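Local coordinates for peptidoglycan synthetase penicillin-binding protein 3 (Bifidobacterium adolescentis, PDB 4YE5) that probably binds penicillin and cross-links peptidoglycan as a transpeptidase of cell-wall synthesis, at residues K34-D37 / A41-A44; I244-D249 / V406-L411. All blocks are in the same frame, centred on the assembly; numbering follows the deposited sequence.

Contact 1 and contact 2 lie in different parts of one chain, in the ranges of the dimerisation and transpeptidase families respectively. Their centres lie about 22 Å apart and they do not touch. Contact 1 joins two neighbouring strands of a hairpin and is local in sequence. Its chemistry is mostly backbone hydrogen bonding, and it is only partly buried. Contact 2 brings together a strand and the start of a helix 157 residues apart. All four of its touching residues are buried, and apolar side chains and selenium do the work, with no hydrogen bond across. A capping box within 406-411 closes the helix start, and other polar groups of both segments bond to residues outside them.

Contact 1 (K34-D37 / A41-A44); sequences KIMD and AILA
This contact is a tight beta hairpin with a classic beta bulge, formed by strands 35-36 and 42-46. Two residues, Leu43 and Ala44, stand opposite the single Ile35, and Ile35 O accepts from both of their backbone nitrogens. Leu43 N lies 2.7 Å from Ile35 O, and Ala44 N lies 3.1 Å from it. Ile35 N returns a bond to Ala44 O at 3.0 Å. Near the turn, Asp37 N donates to Ala41 O at 2.8 Å. Asp37 also ties the turn with its side chain: chi1 of 89° swings the carboxylate back over the turn, to where OD1 meets Ala41 N at 3.0 Å. The nitrogen comes from above the carboxylate plane, and OD1 also bonds Asn39 N. On one face of the hairpin Ile35 CD1 rests on Ala44 CB at 3.8 Å. On the other, Met36, a selenomethionine, lays CG against Ile42 CG1, while the Lys34 side chain runs slantwise over Ile42, its CD 3.9 Å from Ile42 CD1. Strand 214-217 runs parallel on the far side of 35-36 and bonds it through Val215 and Leu217. Asp37 OD2 reaches Arg221 N at the start of helix 221-238. Helix 172-176 covers the Ile35 and Ala44 face.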
loop_
_atom_site.group_PDB
_atom_site.type_symbol
_atom_site.label_atom_id
_atom_site.label_comp_id
_atom_site.label_asym_id
_atom_site.label_seq_id
_atom_site.Cartn_x
_atom_site.Cartn_y
_atom_site.Cartn_z
ATOM N N LYS A 34 -14.688 6.226 0.371
ATOM C CA LYS A 34 -14.266 5.097 1.195
ATOM C C LYS A 34 -13.035 4.393 0.616
ATOM O O LYS A 34 -12.707 4.531 -0.571
ATOM C CB LYS A 34 -15.390 4.058 1.347
ATOM C CG LYS A 34 -16.777 4.598 1.688
ATOM C CD LYS A 34 -17.741 3.432 1.943
ATOM C CE LYS A 34 -19.140 3.677 1.370
ATOM N NZ LYS A 34 -19.737 4.992 1.746
ATOM N N ILE A 35 -12.361 3.644 1.474
ATOM C CA ILE A 35 -11.366 2.674 1.031
ATOM C C ILE A 35 -11.903 1.296 1.381
ATOM O O ILE A 35 -12.377 1.071 2.500
ATOM C CB ILE A 35 -10.001 2.884 1.704
ATOM C CG1 ILE A 35 -9.442 4.266 1.338
ATOM C CG2 ILE A 35 -9.014 1.754 1.256
ATOM C CD1 ILE A 35 -8.321 4.768 2.257
HETATM N N MSE A 36 -11.847 0.385 0.416
HETATM C CA MSE A 36 -12.388 -0.959 0.587
HETATM C C MSE A 36 -11.361 -1.998 0.179
HETATM O O MSE A 36 -10.461 -1.697 -0.598
HETATM C CB MSE A 36 -13.635 -1.114 -0.290
HETATM C CG MSE A 36 -14.799 -0.249 0.177
HETATM SE SE MSE A 36 -16.249 -0.287 -1.114
HETATM C CE MSE A 36 -15.355 0.554 -2.628
ATOM N N ASP A 37 -11.485 -3.221 0.693
ATOM C CA ASP A 37 -10.569 -4.276 0.265
ATOM C C ASP A 37 -11.094 -4.838 -1.057
ATOM O O ASP A 37 -12.136 -4.390 -1.572
ATOM C CB ASP A 37 -10.370 -5.368 1.355
ATOM C CG ASP A 37 -11.397 -6.526 1.287
ATOM O OD1 ASP A 37 -12.506 -6.365 0.730
ATOM O OD2 ASP A 37 -11.081 -7.631 1.810
ATOM N N ALA A 41 -15.163 -4.988 1.270
ATOM C CA ALA A 41 -15.226 -4.772 2.711
ATOM C C ALA A 41 -14.659 -3.388 3.015
ATOM O O ALA A 41 -13.594 -3.033 2.533
ATOM C CB ALA A 41 -14.460 -5.875 3.465
ATOM N N ILE A 42 -15.388 -2.597 3.792
ATOM C CA ILE A 42 -14.987 -1.222 4.069
ATOM C C ILE A 42 -13.813 -1.143 5.047
ATOM O O ILE A 42 -13.838 -1.771 6.099
ATOM C CB ILE A 42 -16.194 -0.393 4.568
ATOM C CG1 ILE A 42 -17.285 -0.383 3.486
ATOM C CG2 ILE A 42 -15.772 1.033 4.927
ATOM C CD1 ILE A 42 -18.634 0.201 3.929
ATOM N N LEU A 43 -12.776 -0.386 4.679
ATOM C CA LEU A 43 -11.560 -0.268 5.498
ATOM C C LEU A 43 -11.399 1.127 6.087
ATOM O O LEU A 43 -10.782 1.297 7.143
ATOM C CB LEU A 43 -10.318 -0.594 4.676
ATOM C CG LEU A 43 -10.280 -1.984 4.057
ATOM C CD1 LEU A 43 -9.107 -2.084 3.119
ATOM C CD2 LEU A 43 -10.205 -3.031 5.150
ATOM N N ALA A 44 -11.940 2.124 5.390
ATOM C CA ALA A 44 -11.869 3.514 5.838
ATOM C C ALA A 44 -13.124 4.222 5.381
ATOM O O ALA A 44 -13.530 4.077 4.227
ATOM C CB ALA A 44 -10.654 4.221 5.233
#

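Contact 2 (I244-D249 / V406-L411); sequences IAMVQD and VNVMQL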
loop_
_atom_site.group_PDB
_atom_site.type_symbol
_atom_site.label_atom_id
_atom_site.label_comp_id
_atom_site.label_asym_id
_atom_site.label_seq_id
_atom_site.Cartn_x
_atom_site.Cartn_y
_atom_site.Cartn_z
ATOM N N ILE A 244 8.692 -8.599 7.783
ATOM C CA ILE A 244 7.757 -8.090 6.772
ATOM C C ILE A 244 7.433 -9.237 5.822
ATOM O O ILE A 244 8.217 -10.168 5.684
ATOM C CB ILE A 244 8.343 -6.878 5.993
ATOM C CG1 ILE A 244 9.471 -7.299 5.077
ATOM C CG2 ILE A 244 8.832 -5.756 6.943
ATOM C CD1 ILE A 244 10.382 -6.121 4.616
ATOM N N ALA A 245 6.269 -9.189 5.181
ATOM C CA ALA A 245 5.835 -10.279 4.315
ATOM C C ALA A 245 4.954 -9.711 3.239
ATOM O O ALA A 245 4.248 -8.713 3.462
ATOM C CB ALA A 245 5.035 -11.319 5.107
HETATM N N MSE A 246 4.965 -10.359 2.084
HETATM C CA MSE A 246 4.162 -9.913 0.953
HETATM C C MSE A 246 3.612 -11.114 0.220
HETATM O O MSE A 246 4.307 -12.125 0.084
HETATM C CB MSE A 246 5.040 -9.103 -0.011
HETATM C CG MSE A 246 4.312 -8.630 -1.229
HETATM SE SE MSE A 246 5.548 -7.520 -2.213
HETATM C CE MSE A 246 4.337 -6.856 -3.516
ATOM N N VAL A 247 2.370 -11.015 -0.250
ATOM C CA VAL A 247 1.791 -12.060 -1.082
ATOM C C VAL A 247 1.351 -11.437 -2.404
ATOM O O VAL A 247 0.581 -10.470 -2.411
ATOM C CB VAL A 247 0.549 -12.726 -0.409
ATOM C CG1 VAL A 247 -0.081 -13.747 -1.378
ATOM C CG2 VAL A 247 0.925 -13.393 0.914
ATOM N N GLN A 248 1.833 -11.976 -3.517
ATOM C CA GLN A 248 1.483 -11.454 -4.836
ATOM C C GLN A 248 0.839 -12.528 -5.725
ATOM O O GLN A 248 1.294 -13.676 -5.745
ATOM C CB GLN A 248 2.757 -10.904 -5.523
ATOM C CG GLN A 248 2.542 -10.387 -6.949
ATOM C CD GLN A 248 3.721 -9.589 -7.450
ATOM O OE1 GLN A 248 4.326 -8.826 -6.698
ATOM N NE2 GLN A 248 4.064 -9.765 -8.714
ATOM N N ASP A 249 -0.225 -12.161 -6.435
ATOM C CA ASP A 249 -0.846 -13.050 -7.427
ATOM C C ASP A 249 0.012 -13.129 -8.686
ATOM O O ASP A 249 0.237 -12.113 -9.350
ATOM C CB ASP A 249 -2.221 -12.534 -7.842
ATOM C CG ASP A 249 -2.871 -13.426 -8.898
ATOM O OD1 ASP A 249 -3.331 -14.530 -8.537
ATOM O OD2 ASP A 249 -2.909 -13.035 -10.080
ATOM N N VAL A 406 17.326 -3.847 -2.531
ATOM C CA VAL A 406 15.966 -3.971 -3.032
ATOM C C VAL A 406 14.974 -3.735 -1.893
ATOM O O VAL A 406 15.338 -3.856 -0.728
ATOM C CB VAL A 406 15.728 -5.396 -3.552
ATOM C CG1 VAL A 406 16.806 -5.773 -4.573
ATOM C CG2 VAL A 406 15.738 -6.402 -2.375
ATOM N N ASN A 407 13.722 -3.402 -2.217
ATOM C CA ASN A 407 12.670 -3.539 -1.209
ATOM C C ASN A 407 11.919 -4.836 -1.452
ATOM O O ASN A 407 12.173 -5.532 -2.452
ATOM C CB ASN A 407 11.733 -2.316 -1.144
ATOM C CG ASN A 407 11.136 -1.964 -2.479
ATOM O OD1 ASN A 407 10.590 -2.822 -3.180
ATOM N ND2 ASN A 407 11.248 -0.692 -2.855
ATOM N N VAL A 408 11.015 -5.183 -0.544
ATOM C CA VAL A 408 10.331 -6.456 -0.668
ATOM C C VAL A 408 9.467 -6.546 -1.931
ATOM O O VAL A 408 9.318 -7.635 -2.504
ATOM C CB VAL A 408 9.531 -6.819 0.638
ATOM C CG1 VAL A 408 8.257 -5.986 0.772
ATOM C CG2 VAL A 408 9.193 -8.324 0.665
HETATM N N MSE A 409 8.919 -5.414 -2.393
HETATM C CA MSE A 409 8.064 -5.430 -3.583
HETATM C C MSE A 409 8.892 -5.728 -4.842
HETATM O O MSE A 409 8.470 -6.472 -5.734
HETATM C CB MSE A 409 7.317 -4.094 -3.766
HETATM C CG MSE A 409 6.334 -3.747 -2.649
HETATM SE SE MSE A 409 7.199 -2.836 -1.152
HETATM C CE MSE A 409 7.481 -1.051 -1.924
ATOM N N GLN A 410 10.061 -5.107 -4.930
ATOM C CA GLN A 410 10.953 -5.330 -6.066
ATOM C C GLN A 410 11.463 -6.776 -6.095
ATOM O O GLN A 410 11.512 -7.411 -7.148
ATOM C CB GLN A 410 12.152 -4.393 -5.972
ATOM C CG GLN A 410 11.811 -2.931 -6.230
ATOM C CD GLN A 410 13.002 -2.042 -5.964
ATOM O OE1 GLN A 410 13.741 -2.277 -5.005
ATOM N NE2 GLN A 410 13.212 -1.028 -6.815
ATOM N N LEU A 411 11.845 -7.295 -4.937
ATOM C CA LEU A 411 12.337 -8.668 -4.869
ATOM C C LEU A 411 11.232 -9.640 -5.302
ATOM O O LEU A 411 11.456 -10.577 -6.060
ATOM C CB LEU A 411 12.774 -8.985 -3.434
ATOM C CG LEU A 411 13.395 -10.369 -3.245
ATOM C CD1 LEU A 411 14.530 -10.531 -4.217
ATOM C CD2 LEU A 411 13.878 -10.533 -1.803
#
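Met246, a selenomethionine, stretches fully out from its strand toward the helix: CG is anti to the backbone N (chi1 178°), and chi2 and chi3 are also extended. This carries the selenium to the first turn of helix 408-419. Met409, also a selenomethionine, bends instead at chi2 and chi3, which leads its end away from the strand. The two side chains cross at about a right angle. Met246 SE lies 3.5 Å from Met409 CA and 3.8 Å from Val408 O. Met246 CE reaches Met409 CG at 3.8 Å. The end of the Met246 side chain thus meets the base of the Met409 side chain.

Val408 points toward the strand and meets two residues. Ile244 CD1 approaches Val408 CB at 4.1 Å, and the two side chains lie alongside, pointing opposite ways. Val408 CG2 lies 4.3 Å from Met246 CB.

Just before the helix, Asn407 is the N-cap and forms a capping box with Gln410. Gln410 N donates to Asn407 OD1 at 2.9 Å, and Asn407 N donates to Gln410 OE1 at 3.0 Å, with N-H...O angles of 161° in both. They cap the helix whose first residues are Val408 and Met409.

The contact is a buried helix-on-sheet packing in the transpeptidase domain. Strand 242-249 sits between strands 255-260 and 517-524 of an antiparallel sheet. Val408 also touches Leu258 and Thr520 on those two neighbours, and the Val408 side chain thus touches three adjacent strands.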